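Local atomic coordinates of molinate hydrolase (Gulosibacter molinativorax, PDB entry 4UB9), a protein that hydrolyses the thiocarbamate herbicide molinate, as a zinc-binding member of the amidohydrolase family. Residues Q191-V195 against M196-F200; A309-P312 against E313-E317; R472-F476 against H477-L481. All coordinates share one frame; numbering follows the deposited sequence.

Interaction 1: Q191-V195 against M196-F200; sequences QARTV and MSRTF
Met196 folds its thioether back over the turn that precedes it, laying CG and SD across the backbone of Ala192. CG comes to 3.3 Å from Ala192 O, and SD sits 4.0 Å from Ala192 CB, the one apolar side-chain touch between 191-195 and 196-200. A first torsion of 69° tucks CG in over the backbone, between N and C, and this carries the chain back toward residues 192 and 193 before it bends again at SD. Phe181 and Ile112, the latter on helix 111-118, also pack on this methionine.

The turn under it is a short one of helical conformation. Gln191 O takes the backbone N-H of Thr194 and also the hydroxyl of the same residue, OG1 at 2.7 Å and in the carbonyl plane, so two bonds from one residue close its start. Beyond Met196 the chain enters helix 198-209, where Ser197 is the N-cap: its OG accepts from Phe200 N at 3.1 Å.

Arg193 reaches forward with an extended chain, and its NH1 meets Arg198 CG at 3.9 Å, the methylene lying at the guanidinium edge, in its plane. Phe181 O accepts from Arg193 NE, and NH2 forms salt bridges with Asp202 and Asp205, so acids of the helix hold the guanidinium where it passes Arg198. At this subunit interface Glu113 of a second subunit bonds Ser197 OG, and Asp384 of that subunit bonds Arg198 N. The Met196 packing is nonpolar and undirected; fixed direction comes instead from the Ser197 cap and the Arg193 salt bridges.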
# COMPACT_ATOMS: atom_id res chain seq x y z
N GLN A 191 1.94 2.10 6.86
CA GLN A 191 2.58 0.92 7.39
C GLN A 191 4.06 1.19 7.52
O GLN A 191 4.87 0.88 6.61
CB GLN A 191 2.31 -0.28 6.46
CG GLN A 191 0.84 -0.68 6.35
CD GLN A 191 0.56 -1.80 5.34
OE1 GLN A 191 -0.50 -1.83 4.69
NE2 GLN A 191 1.53 -2.63 5.13
N ALA A 192 4.42 1.73 8.65
CA ALA A 192 5.80 2.16 8.87
C ALA A 192 6.86 1.11 8.59
O ALA A 192 7.93 1.41 8.05
CB ALA A 192 5.94 2.67 10.26
N ARG A 193 6.57 -0.14 8.93
CA ARG A 193 7.53 -1.25 8.74
C ARG A 193 7.93 -1.46 7.31
O ARG A 193 8.99 -1.97 7.04
CB ARG A 193 7.02 -2.57 9.32
CG ARG A 193 7.54 -2.81 10.73
CD ARG A 193 7.08 -4.12 11.37
NE ARG A 193 7.39 -4.14 12.81
CZ ARG A 193 8.51 -4.61 13.35
NH1 ARG A 193 9.49 -5.14 12.60
NH2 ARG A 193 8.66 -4.56 14.67
N THR A 194 7.08 -1.06 6.36
CA THR A 194 7.44 -1.20 4.96
C THR A 194 8.62 -0.32 4.52
O THR A 194 9.18 -0.53 3.47
CB THR A 194 6.24 -0.91 4.03
OG1 THR A 194 5.82 0.45 4.15
CG2 THR A 194 5.06 -1.86 4.35
N VAL A 195 8.94 0.72 5.28
CA VAL A 195 9.96 1.67 4.84
C VAL A 195 11.02 1.97 5.86
O VAL A 195 11.78 2.92 5.71
CB VAL A 195 9.34 3.02 4.41
CG1 VAL A 195 8.35 2.82 3.28
CG2 VAL A 195 8.61 3.69 5.55
N MET A 196 11.07 1.20 6.93
CA MET A 196 12.08 1.37 7.96
C MET A 196 12.80 0.03 8.18
O MET A 196 12.32 -1.00 7.74
CB MET A 196 11.45 1.82 9.27
CG MET A 196 10.61 0.75 9.93
SD MET A 196 9.53 1.34 11.25
CE MET A 196 10.77 1.92 12.40
N SER A 197 13.96 0.07 8.83
CA SER A 197 14.67 -1.14 9.11
C SER A 197 13.87 -1.98 10.11
O SER A 197 13.27 -1.45 11.05
CB SER A 197 16.08 -0.88 9.66
OG SER A 197 16.04 -0.20 10.90
N ARG A 198 13.91 -3.29 9.92
CA ARG A 198 13.33 -4.21 10.88
C ARG A 198 14.05 -4.09 12.22
O ARG A 198 13.42 -4.11 13.28
CB ARG A 198 13.40 -5.62 10.33
CG ARG A 198 12.81 -6.70 11.22
CD ARG A 198 12.98 -8.06 10.54
NE ARG A 198 14.34 -8.37 10.04
CZ ARG A 198 15.47 -8.48 10.76
NH1 ARG A 198 15.50 -8.27 12.08
NH2 ARG A 198 16.60 -8.78 10.13
N THR A 199 15.36 -3.92 12.17
CA THR A 199 16.14 -3.84 13.41
C THR A 199 15.68 -2.67 14.28
O THR A 199 15.46 -2.83 15.49
CB THR A 199 17.63 -3.65 13.09
OG1 THR A 199 18.08 -4.74 12.30
CG2 THR A 199 18.43 -3.59 14.38
N PHE A 200 15.49 -1.50 13.66
CA PHE A 200 15.06 -0.30 14.42
C PHE A 200 13.62 -0.47 14.90
O PHE A 200 13.30 -0.20 16.03
CB PHE A 200 15.18 0.95 13.57
CG PHE A 200 14.78 2.22 14.29
CD1 PHE A 200 15.34 2.56 15.50
CD2 PHE A 200 13.85 3.06 13.75
CE1 PHE A 200 14.96 3.70 16.18
CE2 PHE A 200 13.47 4.22 14.40
CZ PHE A 200 14.04 4.55 15.61

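Interaction 2: A309-P312 against E313-E317; sequences APIP and EETIE
Ile311 and Thr315 cross at about a right angle at the start of helix 313-322, where Pro312 holds the N-cap position. The branch that does the touching is Ile311 CG2, which lies 3.8 Å from Thr315 CB and 4.0 Å from Ile316 CG1. Because CG2 stands anti to its own backbone N, it is directed at the first turn, and Ile316 meets it at about a right angle too.

The proline approaches differently, its ring set obliquely to the threonine side chain, with Pro312 CD 3.6 Å from Thr315 OG1. Ile311 CG2 thus meets Thr315 at CB and the Pro312 ring meets it at OG1, both from the side of the incoming chain, and Leu289 and Ile293 of helix 286-294 pack against it as well. Ile316 also packs on Val366 and on Arg360 of helix 353-363, and Arg360 and Asn357 bond the backbone of Ile311, tying the approach to the helix onto helix 353-363.

This is local packing in the amidohydrolase fold, with the side chain of Ile311 about 10 Å from that of the zinc ligand His302. Pro312 O closes the first turn with two bonds: a weak one from Thr315 N, and one from Ile316 N at 3.3 Å, lying in the carbonyl plane with an N-H...O angle of 159°.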
# COMPACT_ATOMS: atom_id res chain seq x y z
N ALA A 309 -21.91 2.69 19.18
CA ALA A 309 -23.19 2.20 19.65
C ALA A 309 -23.51 2.88 20.97
O ALA A 309 -22.63 3.12 21.77
CB ALA A 309 -23.15 0.69 19.81
N PRO A 310 -24.76 3.28 21.16
CA PRO A 310 -25.10 4.06 22.36
C PRO A 310 -25.07 3.26 23.65
O PRO A 310 -25.49 2.13 23.70
CB PRO A 310 -26.52 4.57 22.08
CG PRO A 310 -27.09 3.58 21.13
CD PRO A 310 -25.94 3.02 20.30
N ILE A 311 -24.56 3.89 24.69
CA ILE A 311 -24.45 3.24 25.97
C ILE A 311 -25.85 2.98 26.54
O ILE A 311 -26.63 3.90 26.64
CB ILE A 311 -23.66 4.08 26.96
CG1 ILE A 311 -22.22 4.22 26.50
CG2 ILE A 311 -23.69 3.42 28.33
CD1 ILE A 311 -21.37 5.08 27.41
N PRO A 312 -26.17 1.74 26.90
CA PRO A 312 -27.48 1.46 27.47
C PRO A 312 -27.64 2.02 28.86
O PRO A 312 -26.67 2.19 29.62
CB PRO A 312 -27.55 -0.06 27.54
CG PRO A 312 -26.32 -0.57 26.83
CD PRO A 312 -25.32 0.54 26.86
N GLU A 313 -28.90 2.26 29.19
CA GLU A 313 -29.28 2.83 30.47
C GLU A 313 -28.74 2.00 31.62
O GLU A 313 -28.21 2.52 32.59
CB GLU A 313 -30.80 2.97 30.51
CG GLU A 313 -31.27 4.16 31.33
CD GLU A 313 -30.59 5.49 30.97
OE1 GLU A 313 -30.69 5.96 29.82
OE2 GLU A 313 -29.97 6.10 31.87
N GLU A 314 -28.84 0.69 31.48
CA GLU A 314 -28.41 -0.24 32.52
C GLU A 314 -26.93 -0.05 32.90
O GLU A 314 -26.55 -0.17 34.06
CB GLU A 314 -28.67 -1.67 32.00
CG GLU A 314 -28.23 -2.76 32.95
CD GLU A 314 -27.90 -4.12 32.33
OE1 GLU A 314 -28.77 -4.66 31.61
OE2 GLU A 314 -26.80 -4.68 32.63
N THR A 315 -26.12 0.27 31.91
CA THR A 315 -24.70 0.47 32.11
C THR A 315 -24.46 1.78 32.86
O THR A 315 -23.61 1.84 33.75
CB THR A 315 -23.92 0.51 30.80
OG1 THR A 315 -24.14 -0.69 30.07
CG2 THR A 315 -22.42 0.66 31.04
N ILE A 316 -25.19 2.82 32.50
CA ILE A 316 -25.05 4.07 33.23
C ILE A 316 -25.44 3.86 34.67
O ILE A 316 -24.77 4.36 35.60
CB ILE A 316 -25.89 5.18 32.60
CG1 ILE A 316 -25.22 5.66 31.31
CG2 ILE A 316 -26.04 6.33 33.56
CD1 ILE A 316 -26.05 6.62 30.49
N GLU A 317 -26.51 3.10 34.88
CA GLU A 317 -26.97 2.81 36.26
C GLU A 317 -25.97 2.03 37.10
O GLU A 317 -25.75 2.31 38.27
CB GLU A 317 -28.32 2.09 36.24
CG GLU A 317 -29.48 3.05 36.01
CD GLU A 317 -30.66 2.34 35.35
OE1 GLU A 317 -31.45 3.01 34.66
OE2 GLU A 317 -30.79 1.09 35.50

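Interaction 3: R472-F476 against H477-L481; sequences REIDF and HGLPL
Gly478 N donates to Asp475 O at 3.0 Å, and one residue on Leu479 N donates to Phe476 O at 3.2 Å. Both donors stand well above the carbonyl planes, as suits two successive tight turns through the short 3-10 segment at Phe476 and His477. A water bridges the same bend: it donates to Asp475 OD1 at 2.6 Å and accepts from His477 N at 2.7 Å. A chi1 of 180° swings the Asp475 carboxylate forward, to the water. Asp475 is also the centre of an inverse gamma turn, closed by a weak bond from Phe476 N to Ile474 O.

Around these polar bonds the side chains of Phe476 and His477 run alongside each other and their rings meet obliquely, face toward face, with planes 34° apart and centroids separated by 4.3 Å. Phe476 CE2 sits over one face of the imidazole, toward its rim, 3.5 Å from His477 CE1. On the apolar flank Leu479 CD1 touches Ile474 CG2 at 4.0 Å, the two side chains crossing at about a right angle.

Ile474 and Phe476 pack on Val467 of strand 464-469, and Ile474 also meets Leu134. Past Leu479, a cis peptide leads into Pro480, which lies against Glu128, Gln131 and Arg135, so the bend brings the chain that leaves strand 472-473 against helix 122-135.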
# COMPACT_ATOMS: atom_id res chain seq x y z
N ARG A 472 6.94 25.98 45.60
CA ARG A 472 7.98 26.61 44.83
C ARG A 472 7.35 27.21 43.61
O ARG A 472 6.65 26.54 42.87
CB ARG A 472 8.98 25.57 44.43
CG ARG A 472 10.12 26.07 43.57
CD ARG A 472 11.07 24.92 43.31
NE ARG A 472 11.19 24.79 41.87
CZ ARG A 472 10.66 23.84 41.12
NH1 ARG A 472 9.99 22.83 41.63
NH2 ARG A 472 10.85 23.90 39.82
N GLU A 473 7.51 28.51 43.45
CA GLU A 473 6.92 29.17 42.31
C GLU A 473 7.74 28.85 41.08
O GLU A 473 8.94 28.81 41.11
CB GLU A 473 6.80 30.70 42.49
CG GLU A 473 6.04 31.37 41.32
CD GLU A 473 5.68 32.85 41.55
OE1 GLU A 473 6.16 33.47 42.55
OE2 GLU A 473 4.86 33.38 40.75
N ILE A 474 7.04 28.71 39.98
CA ILE A 474 7.63 28.30 38.74
C ILE A 474 7.65 29.46 37.76
O ILE A 474 6.62 30.09 37.52
CB ILE A 474 6.79 27.15 38.09
CG1 ILE A 474 6.58 25.99 39.07
CG2 ILE A 474 7.43 26.66 36.80
CD1 ILE A 474 7.86 25.36 39.60
N ASP A 475 8.79 29.66 37.11
CA ASP A 475 8.83 30.57 35.92
C ASP A 475 8.22 29.87 34.69
O ASP A 475 8.92 29.42 33.78
CB ASP A 475 10.25 31.08 35.62
CG ASP A 475 10.29 31.99 34.42
OD1 ASP A 475 9.21 32.45 33.94
OD2 ASP A 475 11.42 32.21 33.91
N PHE A 476 6.90 29.80 34.68
CA PHE A 476 6.24 28.87 33.77
C PHE A 476 6.37 29.29 32.32
O PHE A 476 6.50 28.45 31.44
CB PHE A 476 4.79 28.53 34.17
CG PHE A 476 3.85 29.67 34.15
CD1 PHE A 476 3.78 30.53 35.24
CD2 PHE A 476 2.98 29.85 33.10
CE1 PHE A 476 2.89 31.59 35.23
CE2 PHE A 476 2.09 30.89 33.09
CZ PHE A 476 2.04 31.77 34.15
N HIS A 477 6.47 30.59 32.09
CA HIS A 477 6.70 31.09 30.74
C HIS A 477 8.08 30.76 30.17
O HIS A 477 8.26 30.75 28.96
CB HIS A 477 6.43 32.58 30.64
CG HIS A 477 4.97 32.90 30.62
ND1 HIS A 477 4.36 33.66 31.60
CD2 HIS A 477 3.99 32.51 29.77
CE1 HIS A 477 3.06 33.73 31.35
NE2 HIS A 477 2.82 33.05 30.25
N GLY A 478 9.05 30.48 31.01
CA GLY A 478 10.37 30.04 30.52
C GLY A 478 10.51 28.52 30.24
O GLY A 478 11.62 28.01 30.15
N LEU A 479 9.38 27.80 30.19
CA LEU A 479 9.39 26.34 30.00
C LEU A 479 9.06 26.02 28.59
O LEU A 479 8.23 26.68 28.00
CB LEU A 479 8.38 25.65 30.88
CG LEU A 479 8.61 25.73 32.38
CD1 LEU A 479 7.40 25.16 33.10
CD2 LEU A 479 9.87 25.00 32.80
N PRO A 480 9.66 24.98 28.04
CA PRO A 480 10.58 24.06 28.69
C PRO A 480 11.96 24.64 28.73
O PRO A 480 12.31 25.47 27.90
CB PRO A 480 10.56 22.82 27.76
CG PRO A 480 10.29 23.40 26.41
CD PRO A 480 9.37 24.56 26.64
N LEU A 481 12.75 24.17 29.67
CA LEU A 481 14.08 24.72 29.92
C LEU A 481 15.03 24.51 28.76
O LEU A 481 15.77 25.41 28.44
CB LEU A 481 14.70 24.10 31.17
CG LEU A 481 13.95 24.45 32.49
CD1 LEU A 481 14.67 23.79 33.67
CD2 LEU A 481 13.80 25.96 32.71
O HOH W 1 6.65 32.72 33.74

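How the interactions relate
From the N terminus the three contacts come in series, with none nested in or crossing another, and each spans a continuous piece of chain. Interaction 1 ends the loop after strand 174-175 and leads into helix 198-209 beside helix 111-118 and a second subunit. Interaction 2 does the same after strand 299-301, starting helix 313-322 between helices 286-294 and 353-363. Interaction 3 turns the chain away from strand 472-473, linking the sheet that holds strand 464-469 to helix 122-135. None touch: nearest atoms are about 26 Å apart for 1 and 2, and interactions 2 and 3 lie on opposite sides of the chain's centre.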